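Local atomic coordinates of type-iv like pilin ttha1219 (Thermus thermophilus, PDB entry 5G23), a protein that probably takes part, as a type IV pilin-like subunit, in pilus-linked DNA uptake during natural competence. Residues Q84-C89 with G119-E124; Y61-R66 with Q70-S75; Q160-R165 with P171-L176. All coordinates share one frame; numbering follows the deposited sequence.

Contact 1: residues Q84-C89 with G119-E124; sequences QGWFLC and GACKGE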
# COMPACT_ATOMS: atom_id res chain seq x y z
N GLN B 84 -11.67 11.30 -6.17
CA GLN B 84 -11.02 11.00 -7.46
C GLN B 84 -9.88 11.96 -7.71
O GLN B 84 -10.00 13.14 -7.41
CB GLN B 84 -11.99 11.03 -8.63
CG GLN B 84 -13.28 10.23 -8.46
CD GLN B 84 -14.31 10.65 -9.47
OE1 GLN B 84 -14.29 10.17 -10.60
NE2 GLN B 84 -15.13 11.64 -9.11
N GLY B 85 -8.81 11.46 -8.36
CA GLY B 85 -7.67 12.24 -8.70
C GLY B 85 -6.96 11.80 -9.99
O GLY B 85 -7.09 10.67 -10.42
N TRP B 86 -6.26 12.73 -10.61
CA TRP B 86 -5.55 12.42 -11.89
C TRP B 86 -4.13 12.97 -11.77
O TRP B 86 -3.84 13.92 -10.99
CB TRP B 86 -6.29 13.03 -13.07
CG TRP B 86 -7.64 12.47 -13.29
CD1 TRP B 86 -7.97 11.48 -14.15
CD2 TRP B 86 -8.85 12.85 -12.62
NE1 TRP B 86 -9.31 11.18 -14.04
CE2 TRP B 86 -9.87 12.03 -13.12
CE3 TRP B 86 -9.16 13.79 -11.62
CZ2 TRP B 86 -11.18 12.12 -12.67
CZ3 TRP B 86 -10.46 13.93 -11.21
CH2 TRP B 86 -11.47 13.06 -11.72
N PHE B 87 -3.23 12.39 -12.51
CA PHE B 87 -1.82 12.81 -12.56
C PHE B 87 -1.18 12.32 -13.85
O PHE B 87 -1.69 11.41 -14.51
CB PHE B 87 -1.04 12.29 -11.36
CG PHE B 87 -1.16 10.78 -11.20
CD1 PHE B 87 -2.25 10.21 -10.58
CD2 PHE B 87 -0.18 9.95 -11.68
CE1 PHE B 87 -2.38 8.81 -10.45
CE2 PHE B 87 -0.27 8.56 -11.52
CZ PHE B 87 -1.39 8.00 -10.93
N LEU B 88 -0.07 12.93 -14.21
CA LEU B 88 0.71 12.55 -15.35
C LEU B 88 1.71 11.49 -14.95
O LEU B 88 2.38 11.59 -13.94
CB LEU B 88 1.50 13.73 -15.90
CG LEU B 88 2.23 13.42 -17.22
CD1 LEU B 88 1.24 13.28 -18.35
CD2 LEU B 88 3.26 14.49 -17.56
N CYS B 89 1.79 10.44 -15.72
CA CYS B 89 2.78 9.41 -15.47
C CYS B 89 4.17 9.73 -16.02
O CYS B 89 4.27 10.00 -17.18
CB CYS B 89 2.26 8.12 -16.06
SG CYS B 89 1.04 7.39 -15.05
N GLY B 119 -10.51 2.21 -7.67
CA GLY B 119 -10.35 1.98 -9.13
C GLY B 119 -9.38 2.92 -9.81
O GLY B 119 -8.96 3.93 -9.23
N ALA B 120 -8.94 2.52 -11.00
CA ALA B 120 -7.95 3.20 -11.75
C ALA B 120 -8.30 3.27 -13.23
O ALA B 120 -8.94 2.37 -13.73
CB ALA B 120 -6.60 2.51 -11.61
N CYS B 121 -7.84 4.28 -13.91
CA CYS B 121 -8.12 4.43 -15.31
C CYS B 121 -7.04 5.19 -15.98
O CYS B 121 -6.20 5.84 -15.35
CB CYS B 121 -9.50 5.15 -15.52
SG CYS B 121 -9.60 6.79 -14.76
N LYS B 122 -7.07 5.15 -17.27
CA LYS B 122 -6.15 5.91 -18.08
C LYS B 122 -6.89 6.92 -18.96
O LYS B 122 -7.94 6.62 -19.50
CB LYS B 122 -5.39 4.94 -18.94
CG LYS B 122 -4.19 5.54 -19.59
CD LYS B 122 -3.62 4.51 -20.57
CE LYS B 122 -2.57 5.06 -21.45
NZ LYS B 122 -1.70 3.89 -21.78
N GLY B 123 -6.31 8.08 -19.12
CA GLY B 123 -6.83 9.08 -20.05
C GLY B 123 -7.26 10.32 -19.32
O GLY B 123 -7.74 10.27 -18.21
N GLU B 124 -7.08 11.46 -19.95
CA GLU B 124 -7.56 12.71 -19.41
C GLU B 124 -9.05 12.61 -19.04
O GLU B 124 -9.85 12.20 -19.86
CB GLU B 124 -7.40 13.78 -20.46
CG GLU B 124 -5.97 14.07 -20.95
CD GLU B 124 -5.34 12.96 -21.85
OE1 GLU B 124 -6.05 12.06 -22.41
OE2 GLU B 124 -4.10 12.99 -22.02

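Contact 2: residues Y61-R66 with Q70-S75; sequences YTVGYR and QALVLS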
# COMPACT_ATOMS: atom_id res chain seq x y z
N TYR B 61 -0.77 11.44 -2.80
CA TYR B 61 0.31 12.42 -2.80
C TYR B 61 0.65 12.85 -4.24
O TYR B 61 1.04 13.97 -4.48
CB TYR B 61 1.56 11.82 -2.17
CG TYR B 61 2.73 12.75 -2.12
CD1 TYR B 61 2.84 13.66 -1.09
CD2 TYR B 61 3.72 12.72 -3.09
CE1 TYR B 61 3.92 14.53 -1.01
CE2 TYR B 61 4.82 13.56 -3.01
CZ TYR B 61 4.89 14.49 -1.96
OH TYR B 61 5.94 15.38 -1.87
N THR B 62 0.53 11.92 -5.17
CA THR B 62 0.90 12.18 -6.55
C THR B 62 -0.16 13.01 -7.34
O THR B 62 0.09 13.45 -8.43
CB THR B 62 1.18 10.84 -7.32
OG1 THR B 62 -0.02 10.09 -7.53
CG2 THR B 62 2.04 9.91 -6.54
N VAL B 63 -1.36 13.19 -6.79
CA VAL B 63 -2.45 13.78 -7.58
C VAL B 63 -2.05 15.16 -8.02
O VAL B 63 -1.57 15.95 -7.24
CB VAL B 63 -3.77 13.71 -6.80
CG1 VAL B 63 -4.82 14.52 -7.49
CG2 VAL B 63 -4.23 12.26 -6.73
N GLY B 64 -2.24 15.44 -9.32
CA GLY B 64 -1.92 16.71 -9.87
C GLY B 64 -0.54 16.78 -10.51
O GLY B 64 -0.23 17.73 -11.17
N TYR B 65 0.26 15.74 -10.35
CA TYR B 65 1.67 15.75 -10.78
C TYR B 65 1.78 16.01 -12.25
O TYR B 65 1.23 15.26 -13.07
CB TYR B 65 2.31 14.42 -10.46
CG TYR B 65 3.78 14.36 -10.79
CD1 TYR B 65 4.69 15.08 -10.01
CD2 TYR B 65 4.25 13.61 -11.83
CE1 TYR B 65 6.05 15.03 -10.28
CE2 TYR B 65 5.60 13.57 -12.13
CZ TYR B 65 6.49 14.28 -11.34
OH TYR B 65 7.81 14.25 -11.65
N ARG B 66 2.44 17.12 -12.57
CA ARG B 66 2.68 17.64 -13.91
C ARG B 66 1.41 17.71 -14.74
O ARG B 66 1.48 17.53 -15.94
CB ARG B 66 3.82 16.86 -14.58
CG ARG B 66 5.13 16.94 -13.79
CD ARG B 66 6.28 16.13 -14.37
NE ARG B 66 6.44 16.38 -15.80
CZ ARG B 66 7.14 15.60 -16.63
NH1 ARG B 66 7.81 14.53 -16.20
NH2 ARG B 66 7.19 15.92 -17.92
N GLN B 70 -8.31 19.16 -14.68
CA GLN B 70 -8.98 18.72 -13.47
C GLN B 70 -8.12 17.65 -12.79
O GLN B 70 -7.74 16.66 -13.40
CB GLN B 70 -10.38 18.17 -13.78
CG GLN B 70 -11.15 17.89 -12.51
CD GLN B 70 -12.60 17.56 -12.74
OE1 GLN B 70 -12.93 16.49 -13.29
NE2 GLN B 70 -13.47 18.41 -12.25
N ALA B 71 -7.77 17.92 -11.55
CA ALA B 71 -6.79 17.12 -10.83
C ALA B 71 -7.38 16.34 -9.68
O ALA B 71 -6.87 15.32 -9.33
CB ALA B 71 -5.66 18.03 -10.32
N LEU B 72 -8.47 16.84 -9.10
CA LEU B 72 -9.06 16.27 -7.92
C LEU B 72 -10.53 16.58 -7.89
O LEU B 72 -10.96 17.74 -8.17
CB LEU B 72 -8.38 16.82 -6.67
CG LEU B 72 -8.81 16.22 -5.34
CD1 LEU B 72 -8.17 14.89 -5.13
CD2 LEU B 72 -8.46 17.16 -4.18
N VAL B 73 -11.32 15.59 -7.51
CA VAL B 73 -12.73 15.81 -7.17
C VAL B 73 -13.03 15.13 -5.88
O VAL B 73 -12.83 13.92 -5.73
CB VAL B 73 -13.69 15.27 -8.26
CG1 VAL B 73 -15.12 15.48 -7.85
CG2 VAL B 73 -13.50 15.98 -9.58
N LEU B 74 -13.55 15.91 -4.93
CA LEU B 74 -13.99 15.40 -3.63
C LEU B 74 -15.51 15.41 -3.57
O LEU B 74 -16.10 16.43 -3.90
CB LEU B 74 -13.46 16.24 -2.49
CG LEU B 74 -11.96 16.27 -2.47
CD1 LEU B 74 -11.47 17.28 -1.41
CD2 LEU B 74 -11.36 14.93 -2.17
N SER B 75 -16.10 14.27 -3.16
CA SER B 75 -17.57 14.06 -3.11
C SER B 75 -18.02 13.54 -1.76
O SER B 75 -18.27 12.36 -1.62
CB SER B 75 -17.97 12.99 -4.16
OG SER B 75 -17.58 13.50 -5.42

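Contact 3: residues Q160-R165 with P171-L176; sequences QAVNLR and PKVSAL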
# COMPACT_ATOMS: atom_id res chain seq x y z
N GLN B 160 -15.83 19.55 -3.91
CA GLN B 160 -14.81 20.41 -4.43
C GLN B 160 -14.08 19.81 -5.57
O GLN B 160 -13.75 18.63 -5.49
CB GLN B 160 -13.86 20.58 -3.26
CG GLN B 160 -12.44 20.92 -3.62
CD GLN B 160 -12.29 22.43 -3.70
OE1 GLN B 160 -13.18 23.14 -4.20
NE2 GLN B 160 -11.22 22.94 -3.12
N ALA B 161 -13.80 20.60 -6.60
CA ALA B 161 -12.94 20.17 -7.70
C ALA B 161 -11.74 21.06 -7.75
O ALA B 161 -11.87 22.29 -7.61
CB ALA B 161 -13.67 20.18 -9.03
N VAL B 162 -10.58 20.50 -7.95
CA VAL B 162 -9.39 21.33 -8.18
C VAL B 162 -8.98 21.26 -9.63
O VAL B 162 -8.81 20.17 -10.18
CB VAL B 162 -8.21 20.86 -7.36
CG1 VAL B 162 -6.97 21.69 -7.64
CG2 VAL B 162 -8.55 20.93 -5.88
N ASN B 163 -8.79 22.44 -10.22
CA ASN B 163 -8.30 22.58 -11.61
C ASN B 163 -6.91 23.23 -11.61
O ASN B 163 -6.65 24.21 -10.91
CB ASN B 163 -9.30 23.42 -12.43
CG ASN B 163 -10.70 22.77 -12.45
OD1 ASN B 163 -11.70 23.39 -12.00
ND2 ASN B 163 -10.78 21.49 -12.83
N LEU B 164 -5.99 22.62 -12.33
CA LEU B 164 -4.64 23.14 -12.43
C LEU B 164 -4.54 23.85 -13.77
O LEU B 164 -4.79 23.29 -14.83
CB LEU B 164 -3.63 22.03 -12.30
CG LEU B 164 -3.76 21.25 -11.00
CD1 LEU B 164 -2.61 20.26 -10.84
CD2 LEU B 164 -3.81 22.21 -9.84
N ARG B 165 -4.21 25.11 -13.71
CA ARG B 165 -4.10 25.96 -14.91
C ARG B 165 -2.68 26.44 -14.97
O ARG B 165 -1.98 26.47 -13.95
CB ARG B 165 -5.08 27.11 -14.86
CG ARG B 165 -6.52 26.59 -14.82
CD ARG B 165 -7.55 27.68 -14.98
NE ARG B 165 -7.33 28.60 -16.11
CZ ARG B 165 -7.12 28.27 -17.39
NH1 ARG B 165 -7.06 27.01 -17.79
NH2 ARG B 165 -6.93 29.24 -18.29
N PRO B 171 -9.15 25.72 -6.44
CA PRO B 171 -8.45 26.47 -5.37
C PRO B 171 -7.11 25.83 -5.04
O PRO B 171 -6.81 24.77 -5.58
CB PRO B 171 -9.38 26.32 -4.18
CG PRO B 171 -10.00 24.99 -4.40
CD PRO B 171 -10.27 24.93 -5.89
N LYS B 172 -6.37 26.44 -4.12
CA LYS B 172 -5.08 25.94 -3.70
C LYS B 172 -5.25 25.00 -2.52
O LYS B 172 -5.52 25.41 -1.40
CB LYS B 172 -4.10 27.06 -3.27
CG LYS B 172 -3.24 27.62 -4.38
CD LYS B 172 -3.94 28.75 -5.11
CE LYS B 172 -3.05 29.38 -6.21
NZ LYS B 172 -3.83 29.96 -7.34
N VAL B 173 -5.09 23.71 -2.74
CA VAL B 173 -5.26 22.72 -1.72
C VAL B 173 -3.91 22.21 -1.29
O VAL B 173 -3.15 21.73 -2.08
CB VAL B 173 -6.12 21.53 -2.22
CG1 VAL B 173 -6.16 20.40 -1.21
CG2 VAL B 173 -7.55 21.99 -2.52
N SER B 174 -3.59 22.36 -0.04
CA SER B 174 -2.25 22.01 0.43
C SER B 174 -2.17 20.59 1.01
O SER B 174 -1.07 20.07 1.13
CB SER B 174 -1.71 23.09 1.35
OG SER B 174 -2.35 23.09 2.56
N ALA B 175 -3.30 20.05 1.47
CA ALA B 175 -3.33 18.72 2.12
C ALA B 175 -4.70 18.14 2.17
O ALA B 175 -5.69 18.87 2.05
CB ALA B 175 -2.73 18.78 3.50
N LEU B 176 -4.78 16.83 2.35
CA LEU B 176 -6.02 16.09 2.56
C LEU B 176 -5.92 15.43 3.93
O LEU B 176 -4.82 15.01 4.32
CB LEU B 176 -6.25 15.01 1.53
CG LEU B 176 -6.33 15.46 0.08
CD1 LEU B 176 -6.47 14.25 -0.82
CD2 LEU B 176 -7.50 16.42 -0.14

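Contact 1: residues Q84-C89 with G119-E124
Trp86 meets Cys121 and Gly123 at the five-membered part of its indole. Cys121 SG lies 4.5 Å from Trp86 NE1 and 5.5 Å from the centroid of the five-membered ring. The line to the sulfur runs 64° off the ring normal, so this is an oblique sulfur-aromatic contact. The carbonyl of Gly123 comes to the same part of the ring, with Gly123 O 4.2 Å from Trp86 CD1. It too approaches obliquely. No hydrogen bond joins the two segments, and the touch is light, with 82 Å² buried in all.

What sets the indole lies just outside. Trp86 NE1 gives a hydrogen bond to the backbone O of Cys126. Cys126 is also the disulfide partner of Cys121. The loop therefore holds the ring nitrogen and the neighbouring sulfur through one residue. With chi1 59°, Cys121 SG sits between the backbone N and the carbonyl carbon, where it is joined to Cys126. Gly123 has a positive phi of 117°, and the chain leaves the strand there. The backbone of Trp86 is hydrogen-bonded to Ala71 and Gly64, which fixes the root of the side chain.

Strand 104-112 runs between strands 82-88 and 115-122. The contact thus reaches over a middle strand of an antiparallel sheet. It is a tryptophan packed beside a disulfide-closed loop at the end of a strand, in a pilin-family domain.

Contact 2: residues Y61-R66 with Q70-S75
Apolar contact joins Val63 to Leu72 and Gly64 to Ala71. Val63 CG1 lies 4.1 Å from Leu72 CD1, methyl against methyl. The CB of Val63 points toward the strand, and with CG1 anti to the backbone N (chi1 170°) that methyl is the one that meets Leu72. Val63 CG1 also comes very near the carbonyl of Ala71, but the spacing modelled there is too short to trust. Beside this pair, Ala71 CB rests 4.0 Å from Gly64 CA. The alpha carbons of Gly64 and Ala71 are 5.0 Å apart, so the backbones approach closely here. All four touching residues are buried.

A type II beta turn, Thr62 to Tyr65, follows helix 44-61, and Gly64 holds its third position with phi 96°. Strand 69-75 carries a classic beta bulge, with Ala71 and Leu72 together opposite the single residue Val162. The turn and the bulge meet.

No hydrogen bond crosses between the segments; backbone hydrogen bonds close the turn and tie both sides to neighbouring strands. Tyr65 N hydrogen-bonds Thr62 O at 3.0 Å. Gly64 and Ala71 are both hydrogen-bonded to Trp86 of strand 82-88, which bridges the two sides. Farther out, Tyr65 OH hydrogen-bonds Glu90 OE1, and Arg66 NH1 forms a salt bridge to the same oxygen. Tyr65 packs on Gly92 of the second subunit.

Contact 3: residues Q160-R165 with P171-L176
This is a packing contact between strand 160-165 of the larger sheet and the segment leading into strand 173-184 of the smaller one. It sits where the chain passes from the first sheet to the second, after the short edge strand 168-170. Some 200 Å² are buried in all, and Pro171 has the largest share.

Val162 and Val173 meet methyl to methyl. Val162 CG2 is 3.7 Å from Val173 CG2, and the two side chains cross obliquely. The methyls that meet are those anti to the carbonyl carbon, beside the backbone N. The other branch, Val162 CG1, lies 3.7 Å from the carbonyl oxygen Pro171 O. Pro171 follows a cis peptide bond. Its CD is 3.5 Å from Ala161 O and 4.4 Å from Val162 CG2.

Gln160 comes at the proline ring from the opposite direction. As modelled, a bend at chi2 (89°) puts the amide against that ring. Gln160 NE2 is too close to Pro171 CG there, so the exact place of the amide is doubtful.

Tyr149 and Glu151 of strand 141-151 touch Gln160 and Pro171 respectively. The backbone of strand 160-165 hydrogen-bonds instead to strand 69-75 and, at Asn163, to Ser170. With no hydrogen bond between the two segments, their meeting rests on van der Waals packing, of methyls and the proline ring against each other and against backbone carbonyls.

Contact 2 is the buried one of the three, while contacts 1 and 3 are partly buried and lie about 16 Å apart, centre to centre. All three reach the same antiparallel sheet. Strand 69-75 of contact 2 lies between strand 82-88 of contact 1 and strand 160-165 of contact 3. Backbone hydrogen bonds probably tie the neighbours: Gln84 O to Val73 N at 2.8 Å, and Leu74 N to Gln160 O at 2.8 Å. The buried contact 2 is aliphatic, between a turn and a bulge. The partly buried contacts bring in polar groups: a disulfide sulfur and a carbonyl beside an indole in contact 1, carbonyls and an amide beside valines and a proline in contact 3, which joins the two sheets.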